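Local coordinates for protein Lpg2148(MvcA) (Legionella pneumophila subsp. pneumophila str. Philadelphia 1, PDB 6K11) that probably acts as a deubiquitinating deamidase that removes ubiquitin from the host enzyme UBE2N and so regulates its activity during infection, at residues A286-T291 against K295-I300. Residues are numbered along the deposited sequence; the frame is centred on the assembly and turned at random.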
ATOM      1  N   ALA A 286      -0.148 -13.528 -12.656  1.00 42.01           N
ATOM      2  CA  ALA A 286       1.103 -13.717 -13.389  1.00 45.19           C
ATOM      3  C   ALA A 286       1.160 -12.832 -14.634  1.00 41.82           C
ATOM      4  O   ALA A 286       2.211 -12.261 -14.945  1.00 43.45           O
ATOM      5  CB  ALA A 286       1.280 -15.192 -13.753  1.00 46.14           C
ATOM      6  N   VAL A 287       0.042 -12.694 -15.350  1.00 39.16           N
ATOM      7  CA  VAL A 287       0.013 -11.786 -16.497  1.00 43.44           C
ATOM      8  C   VAL A 287       0.241 -10.355 -16.039  1.00 46.86           C
ATOM      9  O   VAL A 287       0.962  -9.584 -16.689  1.00 42.98           O
ATOM     10  CB  VAL A 287      -1.313 -11.910 -17.267  1.00 41.73           C
ATOM     11  CG1 VAL A 287      -1.366 -10.867 -18.371  1.00 45.54           C
ATOM     12  CG2 VAL A 287      -1.486 -13.322 -17.851  1.00 43.61           C
ATOM     13  N   LEU A 288      -0.381  -9.974 -14.915  1.00 42.38           N
ATOM     14  CA  LEU A 288      -0.205  -8.627 -14.380  1.00 42.24           C
ATOM     15  C   LEU A 288       1.267  -8.314 -14.148  1.00 43.46           C
ATOM     16  O   LEU A 288       1.711  -7.179 -14.359  1.00 40.54           O
ATOM     17  CB  LEU A 288      -0.996  -8.473 -13.079  1.00 42.85           C
ATOM     18  CG  LEU A 288      -1.085  -7.068 -12.486  1.00 43.10           C
ATOM     19  CD1 LEU A 288      -1.908  -6.153 -13.380  1.00 36.88           C
ATOM     20  CD2 LEU A 288      -1.681  -7.148 -11.079  1.00 41.00           C
ATOM     21  N   GLY A 289       2.041  -9.306 -13.721  1.00 41.02           N
ATOM     22  CA  GLY A 289       3.435  -9.075 -13.413  1.00 47.16           C
ATOM     23  C   GLY A 289       4.387  -9.376 -14.545  1.00 48.65           C
ATOM     24  O   GLY A 289       5.601  -9.426 -14.328  1.00 57.01           O
ATOM     25  N   LYS A 290       3.869  -9.572 -15.752  1.00 49.75           N
ATOM     26  CA  LYS A 290       4.664 -10.041 -16.876  1.00 51.19           C
ATOM     27  C   LYS A 290       4.387  -9.194 -18.115  1.00 49.53           C
ATOM     28  O   LYS A 290       5.292  -8.951 -18.921  1.00 45.46           O
ATOM     29  CB  LYS A 290       4.365 -11.527 -17.122  1.00 52.84           C
ATOM     30  CG  LYS A 290       4.708 -12.076 -18.489  1.00 50.55           C
ATOM     31  CD  LYS A 290       3.913 -13.352 -18.753  1.00 60.22           C
ATOM     32  CE  LYS A 290       2.561 -13.042 -19.415  1.00 55.49           C
ATOM     33  NZ  LYS A 290       1.876 -14.253 -19.989  1.00 55.47           N
ATOM     34  N   THR A 291       3.154  -8.705 -18.265  1.00 46.16           N
ATOM     35  CA  THR A 291       2.797  -7.961 -19.468  1.00 42.94           C
ATOM     36  C   THR A 291       3.619  -6.679 -19.593  1.00 45.88           C
ATOM     37  O   THR A 291       4.037  -6.073 -18.603  1.00 42.04           O
ATOM     38  CB  THR A 291       1.307  -7.611 -19.474  1.00 47.74           C
ATOM     39  OG1 THR A 291       0.967  -6.978 -20.716  1.00 45.42           O
ATOM     40  CG2 THR A 291       0.967  -6.656 -18.322  1.00 44.05           C
ATOM     41  N   LYS A 295      -2.616  -1.323 -21.700  1.00 42.65           N
ATOM     42  CA  LYS A 295      -4.045  -1.637 -21.675  1.00 45.01           C
ATOM     43  C   LYS A 295      -4.325  -2.938 -20.920  1.00 39.78           C
ATOM     44  O   LYS A 295      -5.250  -3.005 -20.098  1.00 38.83           O
ATOM     45  CB  LYS A 295      -4.586  -1.704 -23.104  1.00 45.70           C
ATOM     46  CG  LYS A 295      -6.066  -2.068 -23.190  1.00 47.88           C
ATOM     47  CD  LYS A 295      -6.937  -1.086 -22.422  1.00 49.39           C
ATOM     48  CE  LYS A 295      -8.400  -1.265 -22.789  1.00 54.08           C
ATOM     49  NZ  LYS A 295      -9.297  -0.804 -21.693  1.00 55.12           N
ATOM     50  N   GLU A 296      -3.537  -3.988 -21.184  1.00 38.61           N
ATOM     51  CA  GLU A 296      -3.762  -5.274 -20.528  1.00 37.43           C
ATOM     52  C   GLU A 296      -3.482  -5.193 -19.029  1.00 40.50           C
ATOM     53  O   GLU A 296      -4.234  -5.753 -18.216  1.00 36.95           O
ATOM     54  CB  GLU A 296      -2.886  -6.345 -21.176  1.00 40.28           C
ATOM     55  CG  GLU A 296      -3.039  -7.755 -20.591  1.00 45.49           C
ATOM     56  CD  GLU A 296      -2.090  -8.755 -21.248  1.00 46.91           C
ATOM     57  OE1 GLU A 296      -0.980  -8.346 -21.652  1.00 49.61           O
ATOM     58  OE2 GLU A 296      -2.453  -9.944 -21.374  1.00 53.23           O
ATOM     59  N   ARG A 297      -2.392  -4.518 -18.652  1.00 36.97           N
ATOM     60  CA  ARG A 297      -2.064  -4.326 -17.241  1.00 36.60           C
ATOM     61  C   ARG A 297      -3.170  -3.559 -16.522  1.00 36.76           C
ATOM     62  O   ARG A 297      -3.618  -3.955 -15.438  1.00 34.73           O
ATOM     63  CB  ARG A 297      -0.736  -3.577 -17.134  1.00 38.34           C
ATOM     64  CG  ARG A 297      -0.115  -3.568 -15.768  1.00 38.40           C
ATOM     65  CD  ARG A 297       1.106  -2.635 -15.737  1.00 38.88           C
ATOM     66  NE  ARG A 297       2.245  -3.176 -16.481  1.00 39.84           N
ATOM     67  CZ  ARG A 297       2.856  -2.561 -17.495  1.00 42.77           C
ATOM     68  NH1 ARG A 297       2.456  -1.358 -17.909  1.00 37.00           N
ATOM     69  NH2 ARG A 297       3.886  -3.151 -18.094  1.00 39.68           N
ATOM     70  N   SER A 298      -3.621  -2.453 -17.126  1.00 35.20           N
ATOM     71  CA  SER A 298      -4.667  -1.627 -16.534  1.00 38.22           C
ATOM     72  C   SER A 298      -5.964  -2.409 -16.354  1.00 38.84           C
ATOM     73  O   SER A 298      -6.613  -2.314 -15.303  1.00 35.45           O
ATOM     74  CB  SER A 298      -4.896  -0.392 -17.411  1.00 37.84           C
ATOM     75  OG  SER A 298      -3.712   0.397 -17.486  1.00 39.11           O
ATOM     76  N   ASP A 299      -6.352  -3.185 -17.376  1.00 37.21           N
ATOM     77  CA  ASP A 299      -7.595  -3.950 -17.344  1.00 35.02           C
ATOM     78  C   ASP A 299      -7.601  -4.979 -16.217  1.00 37.06           C
ATOM     79  O   ASP A 299      -8.624  -5.159 -15.541  1.00 34.83           O
ATOM     80  CB  ASP A 299      -7.809  -4.661 -18.682  1.00 40.73           C
ATOM     81  CG  ASP A 299      -8.328  -3.732 -19.782  1.00 43.77           C
ATOM     82  OD1 ASP A 299      -8.686  -2.560 -19.496  1.00 41.53           O
ATOM     83  OD2 ASP A 299      -8.369  -4.196 -20.942  1.00 42.02           O
ATOM     84  N   ILE A 300      -6.484  -5.692 -16.021  1.00 33.42           N
ATOM     85  CA  ILE A 300      -6.443  -6.717 -14.980  1.00 34.74           C
ATOM     86  C   ILE A 300      -6.426  -6.074 -13.599  1.00 34.64           C
ATOM     87  O   ILE A 300      -7.113  -6.534 -12.667  1.00 31.50           O
ATOM     88  CB  ILE A 300      -5.225  -7.632 -15.176  1.00 37.44           C
ATOM     89  CG1 ILE A 300      -5.327  -8.380 -16.509  1.00 40.51           C
ATOM     90  CG2 ILE A 300      -5.116  -8.627 -14.002  1.00 36.58           C
ATOM     91  CD1 ILE A 300      -4.208  -9.383 -16.686  1.00 43.87           C
TER
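T291 and E296 meet because OG1 lies opposite the backbone N of T291 (chi1 -175°), while E296 stretches out fully from its helix. The two side chains run antiparallel alongside one another, and the hydroxyl OG1 of T291 donates to OE1 of E296 at 2.6 Å. It arrives on the anti side of that oxygen, somewhat out of the carboxylate plane. OG1 also takes a hydrogen bond from the N of N293, so the hydroxyl takes part in two hydrogen bonds, one given and one accepted. The other carboxylate oxygen, OE2 of E296, rests 3.3 Å from methyl CG1 of V287.

R297 bends back at chi3 (-71°), which carries its NH2 to the carbonyl O of T291, 3.0 Å away. This bond is far from straight, 134° at the hydrogen, with the donor above the carbonyl plane. It is the secondary one: the stronger polar partner of R297 is the backbone O of K321, bonded by the other terminal nitrogen, NH1. Nearer the backbone of R297, CG2 of T291 packs on its CB at 3.7 Å.

Among the apolar groups, L288 and I300 are buried and V287 is partly exposed. CG1 of V287 touches CD1 of I300 at 3.6 Å, the V287 side chain lying across that of I300, while CD1 of L288 sits 3.9 Å from CG of R297 and also reaches CB of I300.

The whole is a tight connection between two consecutive helices: helix 278-288 ends, G289 is the first residue to leave helical geometry, and helix 294-305 begins a few residues later, with N293 OD1 accepting from the N of E296. L288 continues onto Y301 and F305 of helix 294-305, and L288 and R297 both lean on L325 of strand 325-333 in the antiparallel sheet.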